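Local structure of MlnE (Bacillus amyloliquefaciens subsp. plantarum, 5D2E) at residues D142-Q147 and G387-D392. The protein is the N-terminal B-type ketoreductase region of a macrolactin assembly-line polyketide synthase, which binds NADP and probably reduces beta-keto groups of the growing chain. Residues are numbered along the deposited sequence; the frame is centred on the assembly and turned at random.
Sequences DAMRKQ and GTVWLD
Met144 reaches out from helix 141-164 and meets Val389 of helix 386-394 tip to tip, its sulfur lying against the valine fork: SD is 3.9 Å from both Val389 CG1 and CG2. The first two torsions run the chain straight out from its helix, with CG anti to the carbonyl carbon (chi1 -70°) and chi2 extended; the bend at chi3 (-78°) then turns CE toward the six-membered ring of Trp390, though how closely the methyl sits there is doubtful. SD stands 5.3 Å from the centroid of that ring, 26° off the ring normal, an oblique Met-aromatic contact. The contact bridges two Rossmann-like parts of a B-type ketoreductase: the first helix lies in what is probably its structural subdomain, the second in the KR domain that binds NADP. With CA atoms of Met144 and Val389 9.7 Å apart, a long, flexible, unbranched thioether suits the span, whereas compact, branched Val389 offers it a blunt apolar end and also packs on Phe431. Trp390 offers the methionine the outer carbons of its six-membered ring, while its one polar side-chain atom, NE1, hydrogen-bonds to Ser335 O and to a glycerol probably left from crystallisation. On the methionine side, Phe137 and Ile187 continue the buried apolar packing.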
loop_
_atom_site.group_PDB
_atom_site.type_symbol
_atom_site.label_atom_id
_atom_site.label_comp_id
_atom_site.label_asym_id
_atom_site.label_seq_id
_atom_site.Cartn_x
_atom_site.Cartn_y
_atom_site.Cartn_z
ATOM N N ASP A 142 5.305 -15.764 9.900
ATOM C CA ASP A 142 4.702 -16.882 9.196
ATOM C C ASP A 142 3.359 -16.489 8.551
ATOM O O ASP A 142 3.079 -16.836 7.422
ATOM C CB ASP A 142 4.466 -18.030 10.180
ATOM C CG ASP A 142 4.011 -19.279 9.474
ATOM O OD1 ASP A 142 4.808 -19.808 8.685
ATOM O OD2 ASP A 142 2.846 -19.695 9.644
ATOM N N ALA A 143 2.529 -15.768 9.285
ATOM C CA ALA A 143 1.226 -15.393 8.782
ATOM C C ALA A 143 1.406 -14.440 7.605
ATOM O O ALA A 143 0.713 -14.574 6.608
ATOM C CB ALA A 143 0.404 -14.696 9.842
ATOM N N MET A 144 2.285 -13.457 7.761
ATOM C CA MET A 144 2.472 -12.480 6.688
ATOM C C MET A 144 3.028 -13.128 5.438
ATOM O O MET A 144 2.565 -12.839 4.330
ATOM C CB MET A 144 3.291 -11.329 7.160
ATOM C CG MET A 144 2.555 -10.453 8.166
ATOM S SD MET A 144 3.640 -9.030 8.593
ATOM C CE MET A 144 4.741 -9.839 9.698
ATOM N N ARG A 145 3.972 -14.048 5.602
ATOM C CA ARG A 145 4.509 -14.763 4.452
ATOM C C ARG A 145 3.420 -15.523 3.720
ATOM O O ARG A 145 3.368 -15.476 2.478
ATOM C CB ARG A 145 5.639 -15.721 4.867
ATOM C CG ARG A 145 6.955 -15.030 5.123
ATOM C CD ARG A 145 8.116 -16.032 5.292
ATOM N NE ARG A 145 9.337 -15.345 5.683
ATOM C CZ ARG A 145 10.055 -14.540 4.883
ATOM N NH1 ARG A 145 9.693 -14.265 3.627
ATOM N NH2 ARG A 145 11.156 -13.980 5.365
ATOM N N LYS A 146 2.549 -16.213 4.450
ATOM C CA LYS A 146 1.455 -16.973 3.800
ATOM C C LYS A 146 0.506 -16.061 3.076
ATOM O O LYS A 146 0.098 -16.390 1.934
ATOM C CB LYS A 146 0.685 -17.825 4.785
ATOM C CG LYS A 146 1.599 -18.876 5.376
ATOM C CD LYS A 146 0.897 -19.932 6.228
ATOM C CE LYS A 146 1.941 -21.027 6.548
ATOM N NZ LYS A 146 1.777 -21.673 7.880
ATOM N N GLN A 147 0.168 -14.911 3.700
ATOM C CA GLN A 147 -0.764 -13.981 3.036
ATOM C C GLN A 147 -0.140 -13.429 1.727
ATOM O O GLN A 147 -0.794 -13.354 0.698
ATOM C CB GLN A 147 -1.208 -12.864 3.936
ATOM C CG GLN A 147 -2.110 -13.314 5.123
ATOM C CD GLN A 147 -2.915 -12.161 5.647
ATOM O OE1 GLN A 147 -2.416 -11.013 5.693
ATOM N NE2 GLN A 147 -4.167 -12.405 5.922
ATOM N N GLY A 387 8.873 -4.314 7.770
ATOM C CA GLY A 387 9.485 -3.303 8.643
ATOM C C GLY A 387 8.472 -2.518 9.446
ATOM O O GLY A 387 8.614 -2.348 10.645
ATOM N N THR A 388 7.445 -2.055 8.758
ATOM C CA THR A 388 6.366 -1.334 9.405
ATOM C C THR A 388 5.769 -2.154 10.546
ATOM O O THR A 388 5.530 -1.632 11.643
ATOM C CB THR A 388 5.296 -1.008 8.376
ATOM O OG1 THR A 388 5.870 -0.294 7.288
ATOM C CG2 THR A 388 4.201 -0.162 8.978
ATOM N N VAL A 389 5.522 -3.440 10.266
ATOM C CA VAL A 389 4.864 -4.314 11.253
ATOM C C VAL A 389 5.779 -4.528 12.430
ATOM O O VAL A 389 5.331 -4.506 13.581
ATOM C CB VAL A 389 4.360 -5.640 10.612
ATOM C CG1 VAL A 389 3.783 -6.608 11.642
ATOM C CG2 VAL A 389 3.263 -5.315 9.547
ATOM N N TRP A 390 7.072 -4.709 12.151
ATOM C CA TRP A 390 8.016 -4.935 13.231
ATOM C C TRP A 390 8.194 -3.736 14.120
ATOM O O TRP A 390 8.372 -3.881 15.373
ATOM C CB TRP A 390 9.350 -5.391 12.692
ATOM C CG TRP A 390 9.352 -6.634 11.858
ATOM C CD1 TRP A 390 10.260 -6.911 10.897
ATOM C CD2 TRP A 390 8.492 -7.777 11.938
ATOM N NE1 TRP A 390 9.999 -8.117 10.310
ATOM C CE2 TRP A 390 8.955 -8.708 10.966
ATOM C CE3 TRP A 390 7.408 -8.142 12.746
ATOM C CZ2 TRP A 390 8.339 -9.970 10.743
ATOM C CZ3 TRP A 390 6.814 -9.431 12.540
ATOM C CH2 TRP A 390 7.271 -10.305 11.530
ATOM N N LEU A 391 8.101 -2.536 13.529
ATOM C CA LEU A 391 8.226 -1.298 14.306
ATOM C C LEU A 391 7.018 -1.137 15.222
ATOM O O LEU A 391 7.145 -0.809 16.376
ATOM C CB LEU A 391 8.309 -0.104 13.391
ATOM C CG LEU A 391 9.618 0.130 12.654
ATOM C CD1 LEU A 391 9.486 1.016 11.434
ATOM C CD2 LEU A 391 10.587 0.779 13.662
ATOM N N ASP A 392 5.833 -1.381 14.704
ATOM C CA ASP A 392 4.644 -1.345 15.540
ATOM C C ASP A 392 4.742 -2.398 16.665
ATOM O O ASP A 392 4.396 -2.110 17.809
ATOM C CB ASP A 392 3.411 -1.639 14.733
ATOM C CG ASP A 392 2.170 -1.890 15.613
ATOM O OD1 ASP A 392 1.618 -0.891 16.088
ATOM O OD2 ASP A 392 1.794 -3.053 15.788
#